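Long-range contacts in chitooligosaccharide oxidase (Gibberella zeae, PDB 6Y0R), which oxidises the C1 hydroxyl of chitooligosaccharides to lactones with a bicovalently bound FAD, passing the electrons to molecular oxygen to give hydrogen peroxide: residues A75-G80 and T186-T191; I233-I238 and T306-D311; W372-D377 and F405-S410. One frame throughout, in Å; residues are numbered along the deposited sequence.

Contact 1. Residues A75-G80 and T186-T191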
ATOM      1  N   ALA A  75      24.086   9.969   8.811  1.00 25.58           N
ATOM      2  CA  ALA A  75      24.332  11.046   9.804  1.00 29.20           C
ATOM      3  C   ALA A  75      23.026  11.412  10.515  1.00 27.54           C
ATOM      4  O   ALA A  75      23.016  11.623  11.745  1.00 27.08           O
ATOM      5  CB  ALA A  75      24.960  12.256   9.146  1.00 29.32           C
ATOM      6  N   ALA A  76      21.921  11.470   9.779  1.00 25.80           N
ATOM      7  CA  ALA A  76      20.637  11.870  10.371  1.00 22.54           C
ATOM      8  C   ALA A  76      20.206  10.802  11.385  1.00 20.78           C
ATOM      9  O   ALA A  76      19.774  11.190  12.488  1.00 22.82           O
ATOM     10  CB  ALA A  76      19.587  12.096   9.313  1.00 22.88           C
ATOM     11  N   VAL A  77      20.304   9.537  11.022  1.00 22.40           N
ATOM     12  CA  VAL A  77      19.939   8.424  11.937  1.00 23.06           C
ATOM     13  C   VAL A  77      20.859   8.506  13.163  1.00 26.48           C
ATOM     14  O   VAL A  77      20.349   8.430  14.282  1.00 25.45           O
ATOM     15  CB  VAL A  77      19.999   7.064  11.244  1.00 24.19           C
ATOM     16  CG1 VAL A  77      19.848   5.913  12.218  1.00 24.07           C
ATOM     17  CG2 VAL A  77      18.933   6.982  10.147  1.00 22.64           C
ATOM     18  N   GLU A  78      22.154   8.734  12.962  1.00 25.34           N
ATOM     19  CA  GLU A  78      23.107   8.758  14.115  1.00 26.75           C
ATOM     20  C   GLU A  78      22.680   9.858  15.078  1.00 25.22           C
ATOM     21  O   GLU A  78      22.711   9.629  16.325  1.00 26.75           O
ATOM     22  CB  GLU A  78      24.555   8.945  13.652  1.00 30.22           C
ATOM     23  CG  GLU A  78      25.157   7.661  13.136  1.00 34.98           C
ATOM     24  CD  GLU A  78      26.325   7.778  12.167  1.00 37.72           C
ATOM     25  OE1 GLU A  78      26.796   8.911  11.892  1.00 41.13           O
ATOM     26  OE2 GLU A  78      26.716   6.735  11.656  1.00 43.87           O
ATOM     27  N   CYS A  79      22.290  11.008  14.544  1.00 26.16           N
ATOM     28  CA  CYS A  79      21.810  12.172  15.328  1.00 26.85           C
ATOM     29  C   CYS A  79      20.562  11.813  16.136  1.00 28.04           C
ATOM     30  O   CYS A  79      20.489  12.176  17.323  1.00 28.09           O
ATOM     31  CB  CYS A  79      21.525  13.383  14.456  1.00 29.85           C
ATOM     32  SG  CYS A  79      23.033  14.273  13.997  1.00 34.66           S
ATOM     33  N   GLY A  80      19.566  11.193  15.509  1.00 25.59           N
ATOM     34  CA  GLY A  80      18.382  10.716  16.243  1.00 23.81           C
ATOM     35  C   GLY A  80      18.729   9.723  17.347  1.00 23.55           C
ATOM     36  O   GLY A  80      18.232   9.896  18.481  1.00 24.97           O
ATOM     37  N   THR A 186      19.204  -1.957   0.505  1.00 21.59           N
ATOM     38  CA  THR A 186      20.210  -1.282   1.325  1.00 22.77           C
ATOM     39  C   THR A 186      19.477  -0.551   2.436  1.00 20.66           C
ATOM     40  O   THR A 186      18.551   0.250   2.147  1.00 21.54           O
ATOM     41  CB  THR A 186      21.111  -0.423   0.436  1.00 24.90           C
ATOM     42  OG1 THR A 186      21.627  -1.295  -0.573  1.00 27.84           O
ATOM     43  CG2 THR A 186      22.225   0.211   1.232  1.00 26.08           C
ATOM     44  N   VAL A 187      19.920  -0.755   3.684  1.00 21.24           N
ATOM     45  CA  VAL A 187      19.222  -0.206   4.873  1.00 20.94           C
ATOM     46  C   VAL A 187      20.238   0.519   5.735  1.00 22.54           C
ATOM     47  O   VAL A 187      21.330  -0.068   5.979  1.00 23.03           O
ATOM     48  CB  VAL A 187      18.529  -1.327   5.669  1.00 21.85           C
ATOM     49  CG1 VAL A 187      17.727  -0.717   6.809  1.00 23.84           C
ATOM     50  CG2 VAL A 187      17.675  -2.216   4.789  1.00 22.78           C
ATOM     51  N   VAL A 188      19.880   1.715   6.156  1.00 20.20           N
ATOM     52  CA  VAL A 188      20.590   2.459   7.218  1.00 21.00           C
ATOM     53  C   VAL A 188      20.003   1.957   8.536  1.00 22.03           C
ATOM     54  O   VAL A 188      18.850   2.316   8.861  1.00 21.18           O
ATOM     55  CB  VAL A 188      20.497   3.980   7.071  1.00 21.33           C
ATOM     56  CG1 VAL A 188      21.146   4.684   8.268  1.00 22.11           C
ATOM     57  CG2 VAL A 188      21.126   4.436   5.739  1.00 23.07           C
ATOM     58  N   LEU A 189      20.766   1.137   9.249  1.00 21.42           N
ATOM     59  CA  LEU A 189      20.295   0.607  10.554  1.00 21.94           C
ATOM     60  C   LEU A 189      20.203   1.725  11.565  1.00 21.10           C
ATOM     61  O   LEU A 189      20.708   2.838  11.409  1.00 22.47           O
ATOM     62  CB  LEU A 189      21.187  -0.531  11.045  1.00 22.43           C
ATOM     63  CG  LEU A 189      21.249  -1.774  10.166  1.00 24.13           C
ATOM     64  CD1 LEU A 189      22.128  -2.814  10.824  1.00 25.16           C
ATOM     65  CD2 LEU A 189      19.866  -2.379   9.904  1.00 23.75           C
ATOM     66  N   PRO A 190      19.499   1.494  12.683  1.00 21.97           N
ATOM     67  CA  PRO A 190      19.373   2.539  13.694  1.00 20.81           C
ATOM     68  C   PRO A 190      20.669   3.056  14.366  1.00 22.84           C
ATOM     69  O   PRO A 190      20.607   4.114  14.978  1.00 26.46           O
ATOM     70  CB  PRO A 190      18.441   1.874  14.727  1.00 22.44           C
ATOM     71  CG  PRO A 190      17.647   0.909  13.888  1.00 23.67           C
ATOM     72  CD  PRO A 190      18.661   0.316  12.926  1.00 22.61           C
ATOM     73  N   THR A 191      21.784   2.352  14.163  1.00 23.91           N
ATOM     74  CA  THR A 191      23.166   2.736  14.537  1.00 24.70           C
ATOM     75  C   THR A 191      23.763   3.707  13.517  1.00 29.12           C
ATOM     76  O   THR A 191      24.821   4.316  13.824  1.00 29.88           O
ATOM     77  CB  THR A 191      24.072   1.508  14.553  1.00 25.60           C
ATOM     78  OG1 THR A 191      24.070   0.837  13.292  1.00 24.23           O
ATOM     79  CG2 THR A 191      23.701   0.516  15.630  1.00 27.09           C
TER
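Val-77 projects from the helix into the turn that follows strand 182-188, and its two methyl groups meet different surfaces there. Because CG1 lies anti to the backbone N (chi1 171°), it enters the bend of the chain, where CG1 of Val-77 rests 3.3 Å from Leu-189 O and 3.4 Å from Pro-190 O. The other branch faces the strand end: CG2 of Val-77 packs 3.7 Å from CG1 of Val-188, and the two side chains run antiparallel, each passing alongside the other. A beta-branched residue suits this place, since one short side chain can serve both the carbonyl-lined turn and an apolar neighbour.

Thr-191 offers the helix its backbone, for its CB points away from the helix. Its carbonyl lies against the aliphatic part of Glu-78, with Glu-78 CG 3.4 Å from Thr-191 O, so the CG methylene of an otherwise polar residue does the packing. The Thr-191 hydroxyl is hydrogen-bonded to Lys-193 N, a bond that fits an ST turn. The segments therefore meet by van der Waals packing, without hydrogen bonds between them.

Val-188 also touches Val-194 and Val-220, and Val-77 reaches Val-218, which carries the apolar patch onto two more strands; on the helix, Cys-79 forms a disulfide with Cys-30. This is a helix packed on the turn of a beta hairpin, strands 182-188 and 194-197, within the PCMH-type FAD-binding domain, with the Val-188 side chain about 8 Å from the bound FAD.

Contact 2. Residues I233-I238 and T306-D311; sequences ITYFDI and TATTVD
Ile-233 and Val-310 open a ladder of six backbone hydrogen bonds, the shortest running from Ile-233 N to Val-310 O at 2.8 Å, with Val-310 N returning a nearly straight bond (176°) to Ile-233 O. Tyr-235 with Thr-308 and Asp-237 with Thr-306 form the next two hydrogen-bonded pairs. Between them, in non-hydrogen-bonded pairs, the CA atoms come closer together, and there the hydroxyls of Thr-234 and Thr-309 are hydrogen-bonded, OG1 to OG1, at 2.7 Å. Thr-234 OG1 is also bonded to Gly-284 O, so this buried hydroxyl has two partners. At the far end a water donates to Asp-237 OD2 (2.7 Å) and is hydrogen-bonded to Thr-306 OG1 at 2.8 Å, a polar bridge suited to exposed Thr-306.

Strand 305-310 is an outermost strand of the seven-stranded antiparallel sheet that, as in related flavin oxidases, probably belongs to the substrate domain; just past the strand, Asp-311 is the N-cap of helix 312-320, its OD1 hydrogen-bonded to Gly-314 N.

Tyr-235 and Ile-233 carry much of the packing on one face. With CG between the backbone N and the carbonyl carbon (chi1 62°), the tyrosine ring leans over the neighbouring strand, and Thr-308 CB sits over that ring, 3.9 Å from its centroid, in a CH-pi contact. Val-310 CG1 approaches Tyr-235 CE2 obliquely at 3.9 Å. Leu-315 touches Ile-233, Tyr-235 and Val-310, while His-318 stacks on the tyrosine ring. On the reverse face, CB of Phe-236 meets CB of Ala-307 at 3.9 Å; alanine's small methyl fits beside the phenylalanine, whose ring reaches Leu-289 and Leu-293 of helix 286-300.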
ATOM      1  N   ILE A 233      -2.225  -4.774 -23.003  1.00 17.65           N
ATOM      2  CA  ILE A 233      -2.834  -5.010 -21.675  1.00 18.00           C
ATOM      3  C   ILE A 233      -4.171  -4.306 -21.752  1.00 17.13           C
ATOM      4  O   ILE A 233      -4.233  -3.176 -22.218  1.00 18.35           O
ATOM      5  CB  ILE A 233      -1.936  -4.575 -20.496  1.00 17.46           C
ATOM      6  CG1 ILE A 233      -2.694  -4.800 -19.186  1.00 18.06           C
ATOM      7  CG2 ILE A 233      -1.441  -3.141 -20.592  1.00 18.30           C
ATOM      8  CD1 ILE A 233      -1.801  -4.970 -17.993  1.00 18.78           C
ATOM      9  N   THR A 234      -5.222  -5.003 -21.381  1.00 17.31           N
ATOM     10  CA  THR A 234      -6.596  -4.540 -21.573  1.00 18.24           C
ATOM     11  C   THR A 234      -7.197  -4.155 -20.221  1.00 18.58           C
ATOM     12  O   THR A 234      -7.432  -5.051 -19.418  1.00 18.56           O
ATOM     13  CB  THR A 234      -7.410  -5.617 -22.291  1.00 19.16           C
ATOM     14  OG1 THR A 234      -6.751  -5.932 -23.522  1.00 18.89           O
ATOM     15  CG2 THR A 234      -8.830  -5.182 -22.553  1.00 19.67           C
ATOM     16  N   TYR A 235      -7.605  -2.908 -20.074  1.00 17.41           N
ATOM     17  CA  TYR A 235      -8.399  -2.492 -18.895  1.00 16.77           C
ATOM     18  C   TYR A 235      -9.846  -2.715 -19.251  1.00 16.52           C
ATOM     19  O   TYR A 235     -10.226  -2.683 -20.443  1.00 17.31           O
ATOM     20  CB  TYR A 235      -8.089  -1.081 -18.432  1.00 16.76           C
ATOM     21  CG  TYR A 235      -8.370   0.023 -19.401  1.00 18.58           C
ATOM     22  CD1 TYR A 235      -9.643   0.542 -19.518  1.00 19.09           C
ATOM     23  CD2 TYR A 235      -7.319   0.645 -20.058  1.00 20.21           C
ATOM     24  CE1 TYR A 235      -9.883   1.642 -20.332  1.00 20.28           C
ATOM     25  CE2 TYR A 235      -7.552   1.737 -20.880  1.00 20.59           C
ATOM     26  CZ  TYR A 235      -8.842   2.210 -21.042  1.00 24.30           C
ATOM     27  OH  TYR A 235      -9.113   3.298 -21.849  1.00 27.67           O
ATOM     28  N   PHE A 236     -10.656  -2.991 -18.241  1.00 15.08           N
ATOM     29  CA  PHE A 236     -12.068  -3.302 -18.496  1.00 15.90           C
ATOM     30  C   PHE A 236     -12.913  -2.883 -17.302  1.00 16.54           C
ATOM     31  O   PHE A 236     -12.425  -2.692 -16.203  1.00 15.72           O
ATOM     32  CB  PHE A 236     -12.275  -4.777 -18.814  1.00 16.97           C
ATOM     33  CG  PHE A 236     -11.912  -5.754 -17.726  1.00 16.66           C
ATOM     34  CD1 PHE A 236     -10.627  -6.266 -17.617  1.00 16.54           C
ATOM     35  CD2 PHE A 236     -12.868  -6.147 -16.791  1.00 17.52           C
ATOM     36  CE1 PHE A 236     -10.305  -7.156 -16.605  1.00 16.89           C
ATOM     37  CE2 PHE A 236     -12.541  -7.041 -15.782  1.00 17.22           C
ATOM     38  CZ  PHE A 236     -11.254  -7.539 -15.693  1.00 16.60           C
ATOM     39  N   ASP A 237     -14.196  -2.715 -17.597  1.00 15.78           N
ATOM     40  CA  ASP A 237     -15.223  -2.323 -16.618  1.00 18.48           C
ATOM     41  C   ASP A 237     -16.511  -3.058 -16.949  1.00 18.20           C
ATOM     42  O   ASP A 237     -16.798  -3.287 -18.145  1.00 18.69           O
ATOM     43  CB  ASP A 237     -15.402  -0.806 -16.619  1.00 21.07           C
ATOM     44  CG  ASP A 237     -14.159  -0.068 -16.143  1.00 27.78           C
ATOM     45  OD1 ASP A 237     -13.955   0.027 -14.885  1.00 33.75           O
ATOM     46  OD2 ASP A 237     -13.331   0.302 -17.020  1.00 29.68           O
ATOM     47  N   ILE A 238     -17.250  -3.391 -15.906  1.00 18.26           N
ATOM     48  CA  ILE A 238     -18.607  -3.981 -16.026  1.00 19.54           C
ATOM     49  C   ILE A 238     -19.530  -3.177 -15.129  1.00 18.76           C
ATOM     50  O   ILE A 238     -19.392  -3.240 -13.896  1.00 19.17           O
ATOM     51  CB  ILE A 238     -18.658  -5.472 -15.678  1.00 19.69           C
ATOM     52  CG1 ILE A 238     -17.534  -6.270 -16.331  1.00 19.72           C
ATOM     53  CG2 ILE A 238     -20.005  -6.012 -16.091  1.00 19.64           C
ATOM     54  CD1 ILE A 238     -17.506  -7.715 -15.960  1.00 23.22           C
ATOM     55  N   THR A 306     -17.098  -3.214 -21.034  1.00 19.45           N
ATOM     56  CA  THR A 306     -16.339  -2.194 -21.795  1.00 20.46           C
ATOM     57  C   THR A 306     -14.859  -2.502 -21.599  1.00 18.55           C
ATOM     58  O   THR A 306     -14.466  -2.915 -20.512  1.00 19.50           O
ATOM     59  CB  THR A 306     -16.697  -0.765 -21.401  1.00 22.29           C
ATOM     60  OG1 THR A 306     -16.328  -0.543 -20.044  1.00 22.97           O
ATOM     61  CG2 THR A 306     -18.171  -0.453 -21.600  1.00 23.47           C
ATOM     62  N   ALA A 307     -14.041  -2.339 -22.624  1.00 18.14           N
ATOM     63  CA  ALA A 307     -12.627  -2.761 -22.562  1.00 19.21           C
ATOM     64  C   ALA A 307     -11.812  -2.049 -23.627  1.00 20.77           C
ATOM     65  O   ALA A 307     -12.317  -1.786 -24.776  1.00 20.13           O
ATOM     66  CB  ALA A 307     -12.509  -4.249 -22.710  1.00 19.71           C
ATOM     67  N   THR A 308     -10.582  -1.763 -23.275  1.00 19.19           N
ATOM     68  CA  THR A 308      -9.645  -1.083 -24.184  1.00 20.21           C
ATOM     69  C   THR A 308      -8.271  -1.701 -24.015  1.00 20.07           C
ATOM     70  O   THR A 308      -7.793  -1.783 -22.878  1.00 19.10           O
ATOM     71  CB  THR A 308      -9.597   0.421 -23.934  1.00 20.92           C
ATOM     72  OG1 THR A 308     -10.906   0.985 -24.044  1.00 22.39           O
ATOM     73  CG2 THR A 308      -8.660   1.089 -24.911  1.00 22.01           C
ATOM     74  N   THR A 309      -7.645  -2.075 -25.128  1.00 19.58           N
ATOM     75  CA  THR A 309      -6.258  -2.557 -25.091  1.00 19.11           C
ATOM     76  C   THR A 309      -5.315  -1.369 -25.269  1.00 19.20           C
ATOM     77  O   THR A 309      -5.429  -0.632 -26.310  1.00 20.63           O
ATOM     78  CB  THR A 309      -6.018  -3.642 -26.136  1.00 20.33           C
ATOM     79  OG1 THR A 309      -6.983  -4.670 -25.946  1.00 21.82           O
ATOM     80  CG2 THR A 309      -4.636  -4.244 -26.046  1.00 20.11           C
ATOM     81  N   VAL A 310      -4.347  -1.279 -24.396  1.00 18.42           N
ATOM     82  CA  VAL A 310      -3.281  -0.249 -24.389  1.00 19.43           C
ATOM     83  C   VAL A 310      -1.955  -0.957 -24.116  1.00 18.91           C
ATOM     84  O   VAL A 310      -1.924  -2.194 -24.051  1.00 19.15           O
ATOM     85  CB  VAL A 310      -3.608   0.833 -23.350  1.00 21.35           C
ATOM     86  CG1 VAL A 310      -4.836   1.625 -23.744  1.00 22.64           C
ATOM     87  CG2 VAL A 310      -3.800   0.252 -21.965  1.00 20.45           C
ATOM     88  N   ASP A 311      -0.871  -0.209 -24.014  1.00 19.05           N
ATOM     89  CA  ASP A 311       0.420  -0.735 -23.533  1.00 19.04           C
ATOM     90  C   ASP A 311       0.541  -0.377 -22.062  1.00 19.42           C
ATOM     91  O   ASP A 311      -0.331   0.313 -21.496  1.00 18.15           O
ATOM     92  CB  ASP A 311       1.585  -0.268 -24.419  1.00 18.99           C
ATOM     93  CG  ASP A 311       1.837   1.219 -24.388  1.00 21.05           C
ATOM     94  OD1 ASP A 311       1.603   1.865 -23.326  1.00 20.61           O
ATOM     95  OD2 ASP A 311       2.289   1.726 -25.441  1.00 22.26           O
TER
HETATM   96  O   HOH W   1     -13.626   0.050 -19.714  1.00 25.45           O

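Contact 3. Residues W372-D377 and F405-S410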
ATOM      1  N   TRP A 372     -19.044   7.539   1.219  1.00 23.21           N
ATOM      2  CA  TRP A 372     -18.239   6.325   1.496  1.00 20.40           C
ATOM      3  C   TRP A 372     -18.080   5.519   0.204  1.00 20.65           C
ATOM      4  O   TRP A 372     -18.875   5.656  -0.712  1.00 20.65           O
ATOM      5  CB  TRP A 372     -18.860   5.503   2.616  1.00 20.80           C
ATOM      6  CG  TRP A 372     -20.199   4.945   2.276  1.00 21.78           C
ATOM      7  CD1 TRP A 372     -21.413   5.507   2.545  1.00 22.96           C
ATOM      8  CD2 TRP A 372     -20.476   3.707   1.600  1.00 21.19           C
ATOM      9  NE1 TRP A 372     -22.421   4.728   2.032  1.00 24.58           N
ATOM     10  CE2 TRP A 372     -21.872   3.611   1.456  1.00 23.58           C
ATOM     11  CE3 TRP A 372     -19.684   2.701   1.045  1.00 21.62           C
ATOM     12  CZ2 TRP A 372     -22.492   2.530   0.828  1.00 24.55           C
ATOM     13  CZ3 TRP A 372     -20.297   1.631   0.433  1.00 23.05           C
ATOM     14  CH2 TRP A 372     -21.676   1.556   0.297  1.00 24.00           C
ATOM     15  N   TRP A 373     -17.036   4.699   0.119  1.00 19.18           N
ATOM     16  CA  TRP A 373     -16.955   3.707  -0.988  1.00 17.58           C
ATOM     17  C   TRP A 373     -16.104   2.548  -0.499  1.00 16.91           C
ATOM     18  O   TRP A 373     -15.408   2.675   0.529  1.00 16.90           O
ATOM     19  CB  TRP A 373     -16.381   4.259  -2.290  1.00 17.44           C
ATOM     20  CG  TRP A 373     -15.062   4.945  -2.186  1.00 18.34           C
ATOM     21  CD1 TRP A 373     -14.863   6.281  -2.038  1.00 22.80           C
ATOM     22  CD2 TRP A 373     -13.749   4.352  -2.263  1.00 18.81           C
ATOM     23  NE1 TRP A 373     -13.526   6.563  -2.011  1.00 21.08           N
ATOM     24  CE2 TRP A 373     -12.817   5.396  -2.129  1.00 19.54           C
ATOM     25  CE3 TRP A 373     -13.277   3.046  -2.318  1.00 21.27           C
ATOM     26  CZ2 TRP A 373     -11.438   5.191  -2.153  1.00 21.67           C
ATOM     27  CZ3 TRP A 373     -11.908   2.826  -2.301  1.00 21.17           C
ATOM     28  CH2 TRP A 373     -11.002   3.891  -2.198  1.00 20.89           C
ATOM     29  N   LEU A 374     -16.140   1.432  -1.214  1.00 15.64           N
ATOM     30  CA  LEU A 374     -15.261   0.303  -0.854  1.00 17.07           C
ATOM     31  C   LEU A 374     -14.887  -0.421  -2.133  1.00 15.32           C
ATOM     32  O   LEU A 374     -15.540  -0.222  -3.159  1.00 15.35           O
ATOM     33  CB  LEU A 374     -15.911  -0.615   0.169  1.00 19.25           C
ATOM     34  CG  LEU A 374     -17.166  -1.333  -0.300  1.00 19.65           C
ATOM     35  CD1 LEU A 374     -16.816  -2.680  -0.920  1.00 19.20           C
ATOM     36  CD2 LEU A 374     -18.124  -1.512   0.870  1.00 22.65           C
ATOM     37  N   GLN A 375     -13.786  -1.150  -2.050  1.00 16.11           N
ATOM     38  CA  GLN A 375     -13.352  -2.041  -3.134  1.00 17.66           C
ATOM     39  C   GLN A 375     -13.224  -3.430  -2.537  1.00 16.90           C
ATOM     40  O   GLN A 375     -12.819  -3.591  -1.364  1.00 18.69           O
ATOM     41  CB  GLN A 375     -12.031  -1.618  -3.780  1.00 19.68           C
ATOM     42  CG  GLN A 375     -12.003  -0.238  -4.381  1.00 23.99           C
ATOM     43  CD  GLN A 375     -10.558   0.198  -4.512  1.00 28.70           C
ATOM     44  OE1 GLN A 375      -9.709  -0.084  -3.655  1.00 30.55           O
ATOM     45  NE2 GLN A 375     -10.263   0.862  -5.610  1.00 32.11           N
ATOM     46  N   MET A 376     -13.624  -4.416  -3.309  1.00 15.71           N
ATOM     47  CA  MET A 376     -13.357  -5.829  -2.996  1.00 16.00           C
ATOM     48  C   MET A 376     -12.459  -6.423  -4.086  1.00 16.84           C
ATOM     49  O   MET A 376     -12.924  -6.593  -5.211  1.00 15.49           O
ATOM     50  CB  MET A 376     -14.648  -6.635  -2.906  1.00 17.22           C
ATOM     51  CG  MET A 376     -14.378  -8.033  -2.485  1.00 19.78           C
ATOM     52  SD  MET A 376     -15.865  -8.962  -2.244  1.00 24.25           S
ATOM     53  CE  MET A 376     -16.336  -9.243  -3.928  1.00 23.93           C
ATOM     54  N   ASP A 377     -11.193  -6.646  -3.759  1.00 16.03           N
ATOM     55  CA  ASP A 377     -10.164  -7.078  -4.724  1.00 17.85           C
ATOM     56  C   ASP A 377     -10.023  -8.595  -4.612  1.00 18.42           C
ATOM     57  O   ASP A 377      -9.917  -9.086  -3.497  1.00 16.74           O
ATOM     58  CB  ASP A 377      -8.827  -6.405  -4.438  1.00 19.25           C
ATOM     59  CG  ASP A 377      -8.834  -4.887  -4.272  1.00 25.46           C
ATOM     60  OD1 ASP A 377      -9.722  -4.244  -4.813  1.00 29.98           O
ATOM     61  OD2 ASP A 377      -7.942  -4.368  -3.528  1.00 28.33           O
ATOM     62  N   PHE A 405     -10.400  -6.129   0.988  1.00 15.86           N
ATOM     63  CA  PHE A 405     -11.362  -5.033   0.969  1.00 14.67           C
ATOM     64  C   PHE A 405     -10.652  -3.748   1.438  1.00 15.41           C
ATOM     65  O   PHE A 405      -9.831  -3.771   2.424  1.00 16.53           O
ATOM     66  CB  PHE A 405     -12.501  -5.266   1.963  1.00 14.85           C
ATOM     67  CG  PHE A 405     -13.445  -6.395   1.642  1.00 15.55           C
ATOM     68  CD1 PHE A 405     -13.115  -7.702   1.956  1.00 15.86           C
ATOM     69  CD2 PHE A 405     -14.642  -6.150   1.000  1.00 16.61           C
ATOM     70  CE1 PHE A 405     -13.984  -8.739   1.651  1.00 16.44           C
ATOM     71  CE2 PHE A 405     -15.512  -7.181   0.717  1.00 16.37           C
ATOM     72  CZ  PHE A 405     -15.184  -8.475   1.046  1.00 16.85           C
ATOM     73  N   GLN A 406     -10.990  -2.659   0.750  1.00 15.64           N
ATOM     74  CA  GLN A 406     -10.625  -1.308   1.183  1.00 16.06           C
ATOM     75  C   GLN A 406     -11.913  -0.522   1.468  1.00 15.82           C
ATOM     76  O   GLN A 406     -12.785  -0.532   0.619  1.00 17.19           O
ATOM     77  CB  GLN A 406      -9.763  -0.611   0.144  1.00 17.98           C
ATOM     78  CG  GLN A 406      -9.472   0.797   0.597  1.00 18.99           C
ATOM     79  CD  GLN A 406      -8.571   1.555  -0.338  1.00 20.26           C
ATOM     80  OE1 GLN A 406      -8.378   1.232  -1.535  1.00 25.05           O
ATOM     81  NE2 GLN A 406      -8.006   2.597   0.209  1.00 17.57           N
ATOM     82  N   PHE A 407     -12.026   0.088   2.640  1.00 14.60           N
ATOM     83  CA  PHE A 407     -13.217   0.894   3.022  1.00 15.94           C
ATOM     84  C   PHE A 407     -12.766   2.336   3.219  1.00 16.86           C
ATOM     85  O   PHE A 407     -11.757   2.538   3.879  1.00 18.14           O
ATOM     86  CB  PHE A 407     -13.851   0.383   4.317  1.00 16.94           C
ATOM     87  CG  PHE A 407     -14.086  -1.106   4.387  1.00 16.18           C
ATOM     88  CD1 PHE A 407     -15.199  -1.669   3.778  1.00 16.86           C
ATOM     89  CD2 PHE A 407     -13.155  -1.951   4.976  1.00 16.32           C
ATOM     90  CE1 PHE A 407     -15.439  -3.033   3.846  1.00 17.46           C
ATOM     91  CE2 PHE A 407     -13.407  -3.322   5.061  1.00 16.54           C
ATOM     92  CZ  PHE A 407     -14.524  -3.855   4.457  1.00 16.25           C
ATOM     93  N   TYR A 408     -13.474   3.288   2.631  1.00 15.86           N
ATOM     94  CA  TYR A 408     -13.009   4.695   2.552  1.00 17.32           C
ATOM     95  C   TYR A 408     -14.182   5.644   2.789  1.00 20.31           C
ATOM     96  O   TYR A 408     -15.283   5.380   2.275  1.00 21.51           O
ATOM     97  CB  TYR A 408     -12.358   4.915   1.198  1.00 19.12           C
ATOM     98  CG  TYR A 408     -11.342   6.009   1.056  1.00 21.52           C
ATOM     99  CD1 TYR A 408     -11.739   7.306   0.787  1.00 24.50           C
ATOM    100  CD2 TYR A 408      -9.987   5.710   1.024  1.00 23.81           C
ATOM    101  CE1 TYR A 408     -10.819   8.322   0.538  1.00 25.04           C
ATOM    102  CE2 TYR A 408      -9.054   6.715   0.804  1.00 24.14           C
ATOM    103  CZ  TYR A 408      -9.465   8.013   0.539  1.00 26.81           C
ATOM    104  OH  TYR A 408      -8.514   8.960   0.299  1.00 24.30           O
ATOM    105  N   ASP A 409     -13.928   6.702   3.562  1.00 19.74           N
ATOM    106  CA  ASP A 409     -14.934   7.769   3.804  1.00 19.40           C
ATOM    107  C   ASP A 409     -14.200   9.097   3.780  1.00 20.08           C
ATOM    108  O   ASP A 409     -13.256   9.253   4.551  1.00 19.72           O
ATOM    109  CB  ASP A 409     -15.653   7.515   5.103  1.00 19.18           C
ATOM    110  CG  ASP A 409     -16.767   8.525   5.379  1.00 21.41           C
ATOM    111  OD1 ASP A 409     -17.328   9.062   4.406  1.00 22.97           O
ATOM    112  OD2 ASP A 409     -17.109   8.636   6.536  1.00 24.90           O
ATOM    113  N   SER A 410     -14.663  10.024   2.948  1.00 21.77           N
ATOM    114  CA  SER A 410     -13.975  11.293   2.638  1.00 23.51           C
ATOM    115  C   SER A 410     -14.918  12.467   2.926  1.00 23.95           C
ATOM    116  O   SER A 410     -16.113  12.325   2.694  1.00 23.54           O
ATOM    117  CB  SER A 410     -13.592  11.292   1.180  1.00 27.73           C
ATOM    118  OG  SER A 410     -12.877  12.445   0.889  1.00 41.86           O
TER
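Tyr-408 lies along Trp-373 on the neighbouring strand. Its CB sits over the centre of the indole's six-membered ring, 3.5 Å from the centroid, making a CH-pi contact. Tyr-408 CG follows, 3.3 Å from Trp-373 CZ2, and CD1 comes 3.4 Å from Trp-373 NE1. The two planes are nearly parallel (16°), but the rings are slid apart and scarcely overlap, so the phenol runs on past the indole. At the tip, OH is hydrogen-bonded to Asp-337 OD2, while Phe-339 stacks on the ring: tyrosine pairs an aromatic face with a polar end.

In the backbone, four hydrogen bonds pair Trp-373 with Tyr-408 and Gln-375 with Gln-406. The opposite face is largely apolar, Asp-409 being held by a hydrogen bond to Tyr-417 OH. Met-376, whose CG is anti to the backbone N (chi1 -176°), places that CG over a face of the Phe-405 ring, SD standing oblique to it, 3.4 Å from Phe-405 CZ, a Met-aromatic contact. Leu-374 packs beside Phe-407, and helices 351-367 and 420-433 cover this face.

The arrangement is an interior antiparallel strand pair of the sheet that, as in related oxidases, probably forms the substrate domain; Gln-406, sharing a face with Trp-373 and Tyr-408, lies about 6 Å from FAD.

In the fold
Contacts 2 and 3 belong to one seven-stranded antiparallel sheet, their centres 22 Å apart; contact 1 lies across the chain's centre in the FAD-binding domain, with centres 45 Å from contact 2 and 37 Å from contact 3. The chemistry differs with the place. Contact 3, inside the sheet, is buried and rich in aromatic and sulfur packing. Contact 2, at the sheet's edge, is only partly buried and uses threonine hydroxyls and a water besides its backbone ladder. Contact 1, also partly buried, joins a helix to a turn and relies on apolar groups set against carbonyls and against each other. Of the three, contact 3 comes nearest to FAD.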